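Local coordinates for putative type VI secretion protein (Escherichia coli, PDB 6SKI) that acts as a phospholipase effector of the type VI secretion system, loaded on the VgrG spike and probably hydrolysing membrane phospholipids of target cells, at residues 107-112 / 431-436; 37-42 / 122-127. All coordinates share one frame; numbering follows the deposited sequence.

Contact 1. Residues 107-112 / 431-436; sequences ILYHPD and AGVLFE
The backbones of Tyr109 and Phe435 are joined by a single beta bridge, formed where the turn leaving helix 101-108 passes the loop that follows helix 416-431. Two hydrogen bonds flank the pair, Glu436 N to Leu108 O at 2.6 Å and His110 N to Leu434 O at 3.1 Å. Tyr109 CB lies 3.9 Å from Phe435 CE1, and with CG opposite the backbone N (chi1 -166°) the ring is carried from there across Phe435 toward Val433. Next along the ring, CD1 reaches Phe435 CZ at 4.0 Å, presenting its edge to the phenyl face in a T-shaped stack with planes 83° apart. CE1 then packs on Val433 CG1 at 3.4 Å, and the hydroxyl at the tip hydrogen-bonds Asp192. On the other side of the bridge the bent side chain of Glu436 brings OE2 to the edge of the His110 ring, in its plane and 3.1 Å from CD2, a close approach to a ring C-H rather than a salt bridge; carboxylate and imidazole are turned nearly perpendicular. Among the surrounding elements, Phe435 packs on Leu425 and Ala428 of helix 416-431, Val433 on Phe240 of strand 237-243, and His110 and Leu434 on Gln123 of strand 121-128.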
loop_
_atom_site.group_PDB
_atom_site.type_symbol
_atom_site.label_atom_id
_atom_site.label_comp_id
_atom_site.label_asym_id
_atom_site.label_seq_id
_atom_site.Cartn_x
_atom_site.Cartn_y
_atom_site.Cartn_z
ATOM N N ILE A 107 -7.242 -7.874 -9.369
ATOM C CA ILE A 107 -7.526 -8.722 -10.525
ATOM C C ILE A 107 -8.560 -9.784 -10.180
ATOM O O ILE A 107 -9.372 -10.170 -11.029
ATOM C CB ILE A 107 -6.221 -9.355 -11.051
ATOM C CG1 ILE A 107 -5.258 -8.281 -11.558
ATOM C CG2 ILE A 107 -6.511 -10.362 -12.145
ATOM C CD1 ILE A 107 -5.926 -7.141 -12.284
ATOM N N LEU A 108 -8.578 -10.246 -8.931
ATOM C CA LEU A 108 -9.453 -11.335 -8.526
ATOM C C LEU A 108 -10.752 -10.863 -7.898
ATOM O O LEU A 108 -11.704 -11.646 -7.826
ATOM C CB LEU A 108 -8.734 -12.253 -7.533
ATOM C CG LEU A 108 -7.690 -13.201 -8.110
ATOM C CD1 LEU A 108 -6.965 -13.910 -6.989
ATOM C CD2 LEU A 108 -8.348 -14.198 -9.036
ATOM N N TYR A 109 -10.804 -9.622 -7.428
ATOM C CA TYR A 109 -12.052 -9.040 -6.958
ATOM C C TYR A 109 -13.094 -9.134 -8.058
ATOM O O TYR A 109 -12.884 -8.624 -9.162
ATOM C CB TYR A 109 -11.823 -7.586 -6.564
ATOM C CG TYR A 109 -12.929 -6.958 -5.756
ATOM C CD1 TYR A 109 -13.019 -7.163 -4.392
ATOM C CD2 TYR A 109 -13.873 -6.144 -6.357
ATOM C CE1 TYR A 109 -14.016 -6.576 -3.655
ATOM C CE2 TYR A 109 -14.875 -5.557 -5.627
ATOM C CZ TYR A 109 -14.943 -5.779 -4.277
ATOM O OH TYR A 109 -15.943 -5.197 -3.539
ATOM N N HIS A 110 -14.199 -9.801 -7.767
ATOM C CA HIS A 110 -15.215 -10.013 -8.782
ATOM C C HIS A 110 -15.833 -8.680 -9.188
ATOM O O HIS A 110 -16.411 -7.987 -8.340
ATOM C CB HIS A 110 -16.296 -10.956 -8.266
ATOM C CG HIS A 110 -17.366 -11.245 -9.268
ATOM N ND1 HIS A 110 -18.687 -10.914 -9.062
ATOM C CD2 HIS A 110 -17.310 -11.823 -10.491
ATOM C CE1 HIS A 110 -19.399 -11.280 -10.112
ATOM N NE2 HIS A 110 -18.587 -11.834 -10.994
ATOM N N PRO A 111 -15.731 -8.282 -10.454
ATOM C CA PRO A 111 -16.384 -7.045 -10.888
ATOM C C PRO A 111 -17.770 -7.287 -11.461
ATOM O O PRO A 111 -17.995 -8.269 -12.175
ATOM C CB PRO A 111 -15.416 -6.519 -11.946
ATOM C CG PRO A 111 -14.934 -7.775 -12.606
ATOM C CD PRO A 111 -14.914 -8.859 -11.535
ATOM N N ASP A 112 -18.710 -6.405 -11.151
ATOM C CA ASP A 112 -20.029 -6.425 -11.765
ATOM C C ASP A 112 -20.129 -5.261 -12.737
ATOM O O ASP A 112 -19.811 -4.122 -12.381
ATOM C CB ASP A 112 -21.128 -6.340 -10.708
ATOM C CG ASP A 112 -21.445 -7.687 -10.095
ATOM O OD1 ASP A 112 -22.006 -8.547 -10.804
ATOM O OD2 ASP A 112 -21.125 -7.892 -8.908
ATOM N N ALA A 431 -15.657 -12.662 5.103
ATOM C CA ALA A 431 -16.360 -11.409 5.347
ATOM C C ALA A 431 -17.528 -11.181 4.398
ATOM O O ALA A 431 -18.325 -10.269 4.638
ATOM C CB ALA A 431 -15.395 -10.233 5.243
ATOM N N GLY A 432 -17.647 -11.967 3.333
ATOM C CA GLY A 432 -18.713 -11.805 2.361
ATOM C C GLY A 432 -18.247 -11.322 1.007
ATOM O O GLY A 432 -19.063 -11.258 0.079
ATOM N N VAL A 433 -16.969 -10.983 0.853
ATOM C CA VAL A 433 -16.467 -10.476 -0.415
ATOM C C VAL A 433 -16.412 -11.599 -1.436
ATOM O O VAL A 433 -16.060 -12.741 -1.118
ATOM C CB VAL A 433 -15.084 -9.838 -0.215
ATOM C CG1 VAL A 433 -14.724 -8.995 -1.405
ATOM C CG2 VAL A 433 -15.072 -8.998 1.048
ATOM N N LEU A 434 -16.762 -11.280 -2.677
ATOM C CA LEU A 434 -16.747 -12.246 -3.765
ATOM C C LEU A 434 -15.477 -12.059 -4.580
ATOM O O LEU A 434 -15.192 -10.955 -5.053
ATOM C CB LEU A 434 -17.978 -12.100 -4.658
ATOM C CG LEU A 434 -19.324 -12.284 -3.968
ATOM C CD1 LEU A 434 -20.441 -11.908 -4.915
ATOM C CD2 LEU A 434 -19.479 -13.708 -3.481
ATOM N N PHE A 435 -14.728 -13.142 -4.742
ATOM C CA PHE A 435 -13.482 -13.145 -5.486
ATOM C C PHE A 435 -13.556 -14.218 -6.555
ATOM O O PHE A 435 -14.121 -15.291 -6.327
ATOM C CB PHE A 435 -12.292 -13.414 -4.568
ATOM C CG PHE A 435 -11.783 -12.195 -3.870
ATOM C CD1 PHE A 435 -10.974 -11.294 -4.530
ATOM C CD2 PHE A 435 -12.118 -11.947 -2.557
ATOM C CE1 PHE A 435 -10.510 -10.170 -3.894
ATOM C CE2 PHE A 435 -11.654 -10.828 -1.920
ATOM C CZ PHE A 435 -10.847 -9.939 -2.587
ATOM N N GLU A 436 -12.997 -13.926 -7.721
ATOM C CA GLU A 436 -12.876 -14.953 -8.733
ATOM C C GLU A 436 -11.929 -16.042 -8.236
ATOM O O GLU A 436 -10.959 -15.754 -7.532
ATOM C CB GLU A 436 -12.356 -14.358 -10.038
ATOM C CG GLU A 436 -13.172 -13.185 -10.565
ATOM C CD GLU A 436 -14.436 -13.604 -11.296
ATOM O OE1 GLU A 436 -14.975 -14.693 -11.012
ATOM O OE2 GLU A 436 -14.896 -12.831 -12.162
#

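Contact 2. Residues 37-42 / 122-127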
loop_
_atom_site.group_PDB
_atom_site.type_symbol
_atom_site.label_atom_id
_atom_site.label_comp_id
_atom_site.label_asym_id
_atom_site.label_seq_id
_atom_site.Cartn_x
_atom_site.Cartn_y
_atom_site.Cartn_z
ATOM N N LEU A 37 -24.440 -2.215 -3.412
ATOM C CA LEU A 37 -23.268 -2.009 -4.247
ATOM C C LEU A 37 -22.042 -1.885 -3.356
ATOM O O LEU A 37 -21.977 -0.997 -2.501
ATOM C CB LEU A 37 -23.428 -0.771 -5.124
ATOM C CG LEU A 37 -22.274 -0.479 -6.076
ATOM C CD1 LEU A 37 -22.072 -1.620 -7.045
ATOM C CD2 LEU A 37 -22.561 0.793 -6.824
ATOM N N THR A 38 -21.078 -2.772 -3.559
ATOM C CA THR A 38 -19.823 -2.751 -2.828
ATOM C C THR A 38 -18.723 -2.245 -3.745
ATOM O O THR A 38 -18.553 -2.756 -4.855
ATOM C CB THR A 38 -19.468 -4.139 -2.303
ATOM O OG1 THR A 38 -20.664 -4.823 -1.917
ATOM C CG2 THR A 38 -18.547 -4.028 -1.112
ATOM N N ILE A 39 -17.984 -1.244 -3.285
ATOM C CA ILE A 39 -16.860 -0.699 -4.029
ATOM C C ILE A 39 -15.587 -1.222 -3.387
ATOM O O ILE A 39 -15.310 -0.937 -2.216
ATOM C CB ILE A 39 -16.884 0.835 -4.061
ATOM C CG1 ILE A 39 -18.291 1.332 -4.394
ATOM C CG2 ILE A 39 -15.876 1.355 -5.065
ATOM C CD1 ILE A 39 -18.402 2.830 -4.494
ATOM N N GLY A 40 -14.822 -1.992 -4.148
ATOM C CA GLY A 40 -13.569 -2.517 -3.658
ATOM C C GLY A 40 -12.464 -1.502 -3.804
ATOM O O GLY A 40 -12.067 -1.165 -4.921
ATOM N N ILE A 41 -11.961 -1.004 -2.683
ATOM C CA ILE A 41 -10.927 0.020 -2.670
ATOM C C ILE A 41 -9.602 -0.682 -2.439
ATOM O O ILE A 41 -9.429 -1.383 -1.436
ATOM C CB ILE A 41 -11.190 1.083 -1.595
ATOM C CG1 ILE A 41 -12.682 1.382 -1.505
ATOM C CG2 ILE A 41 -10.452 2.352 -1.929
ATOM C CD1 ILE A 41 -13.187 2.238 -2.630
ATOM N N PHE A 42 -8.672 -0.506 -3.370
ATOM C CA PHE A 42 -7.411 -1.235 -3.365
ATOM C C PHE A 42 -6.282 -0.219 -3.340
ATOM O O PHE A 42 -5.953 0.376 -4.370
ATOM C CB PHE A 42 -7.311 -2.150 -4.583
ATOM C CG PHE A 42 -8.247 -3.316 -4.534
ATOM C CD1 PHE A 42 -9.453 -3.275 -5.200
ATOM C CD2 PHE A 42 -7.917 -4.459 -3.835
ATOM C CE1 PHE A 42 -10.315 -4.339 -5.154
ATOM C CE2 PHE A 42 -8.778 -5.527 -3.793
ATOM C CZ PHE A 42 -9.976 -5.465 -4.451
ATOM N N ALA A 122 -24.022 -6.120 -5.979
ATOM C CA ALA A 122 -23.064 -5.907 -7.049
ATOM C C ALA A 122 -21.740 -5.470 -6.451
ATOM O O ALA A 122 -21.680 -4.949 -5.336
ATOM C CB ALA A 122 -23.558 -4.863 -8.053
ATOM N N GLN A 123 -20.672 -5.691 -7.210
ATOM C CA GLN A 123 -19.331 -5.316 -6.795
ATOM C C GLN A 123 -18.643 -4.567 -7.920
ATOM O O GLN A 123 -18.681 -4.997 -9.075
ATOM C CB GLN A 123 -18.504 -6.539 -6.410
ATOM C CG GLN A 123 -18.634 -6.948 -4.968
ATOM C CD GLN A 123 -17.777 -8.138 -4.639
ATOM O OE1 GLN A 123 -17.009 -8.610 -5.473
ATOM N NE2 GLN A 123 -17.893 -8.630 -3.416
ATOM N N ILE A 124 -18.016 -3.448 -7.577
ATOM C CA ILE A 124 -17.140 -2.716 -8.473
ATOM C C ILE A 124 -15.846 -2.471 -7.717
ATOM O O ILE A 124 -15.807 -2.498 -6.485
ATOM C CB ILE A 124 -17.761 -1.392 -8.961
ATOM C CG1 ILE A 124 -17.890 -0.404 -7.807
ATOM C CG2 ILE A 124 -19.114 -1.641 -9.593
ATOM C CD1 ILE A 124 -18.465 0.921 -8.213
ATOM N N LYS A 125 -14.770 -2.245 -8.461
ATOM C CA LYS A 125 -13.454 -2.217 -7.850
ATOM C C LYS A 125 -12.665 -1.014 -8.335
ATOM O O LYS A 125 -12.914 -0.470 -9.413
ATOM C CB LYS A 125 -12.679 -3.513 -8.113
ATOM C CG LYS A 125 -12.480 -3.882 -9.562
ATOM C CD LYS A 125 -12.109 -5.346 -9.657
ATOM C CE LYS A 125 -11.587 -5.715 -11.023
ATOM N NZ LYS A 125 -11.649 -7.187 -11.219
ATOM N N THR A 126 -11.715 -0.606 -7.505
ATOM C CA THR A 126 -10.925 0.590 -7.715
ATOM C C THR A 126 -9.495 0.314 -7.285
ATOM O O THR A 126 -9.259 -0.356 -6.279
ATOM C CB THR A 126 -11.487 1.762 -6.913
ATOM O OG1 THR A 126 -12.904 1.849 -7.110
ATOM C CG2 THR A 126 -10.854 3.027 -7.349
ATOM N N TYR A 127 -8.540 0.839 -8.044
ATOM C CA TYR A 127 -7.126 0.628 -7.770
ATOM C C TYR A 127 -6.443 1.973 -7.589
ATOM O O TYR A 127 -6.480 2.820 -8.486
ATOM C CB TYR A 127 -6.459 -0.163 -8.893
ATOM C CG TYR A 127 -4.996 -0.431 -8.649
ATOM C CD1 TYR A 127 -4.587 -1.508 -7.879
ATOM C CD2 TYR A 127 -4.021 0.392 -9.192
ATOM C CE1 TYR A 127 -3.252 -1.755 -7.654
ATOM C CE2 TYR A 127 -2.686 0.153 -8.970
ATOM C CZ TYR A 127 -2.307 -0.920 -8.202
ATOM O OH TYR A 127 -0.971 -1.159 -7.983
#
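Strands 37-42 and 122-127 run parallel with a 21° twist between their axes, paired in register from Leu37 with Ala122 to Phe42 with Tyr127. Ala122 O takes Thr38 N, Thr38 O takes Ile124 N at 2.9 Å, Ile124 O takes Gly40 N, and Gly40 O takes Thr126 N at 2.7 Å. The last bond, Phe42 N to Thr126 O, is weak.

One face carries Leu37, Ile39, Ile41, Ala122, Ile124 and Thr126. Ile39 and Ile124 run alongside each other in the same direction, with Ile39 CG2 3.8 Å from Ile124 CG1. Leu37 bridges two neighbours through CD1, which meets Ala122 CB at 3.7 Å and Ile124 CG2 at 3.9 Å. Helix 156-178 packs over this side, touching Leu37 through Leu172 and Thr126 through Ala171.

On the other face Phe42 turns its ring back over Gly40, where no side chain stands in the way; CG lies opposite the carbonyl carbon (chi1 -70°). Its CE1 reaches Lys125 CB at 3.9 Å, and Thr126 O sits at the ring edge, in plane. Phe194 lies nearly parallel to the ring, and helix 101-108 also packs on it. The extended Lys125 leads away to hydrogen-bond Tyr109 O.

Main-chain bonds thus satisfy buried amides between a mostly aliphatic face and one mixing rings with polar and charged groups, consistent with an outer parallel strand of an alpha/beta-hydrolase-like sheet.

In the fold
Contact 2 is buried core, two parallel strands of the central sheet; contact 1 is only partly buried, where a helix end and a loop meet over one face of that sheet. Helix 101-108 lies on the beta-alpha-beta crossover from strand 22-43 to strand 121-128, so 107-112 begins the return toward 122-127, and Asp112 N probably hydrogen-bonds Gln123 O. The ring of Tyr109 also meets that of Phe42 edge-to-face, joining the two contacts. In contact 2 five backbone bonds, one of them weak, go with aliphatic packing on one face and aromatic packing on the other. Contact 1 has two such bonds and mixes aromatic packing with polar groups, bringing in the distant 431-436 loop.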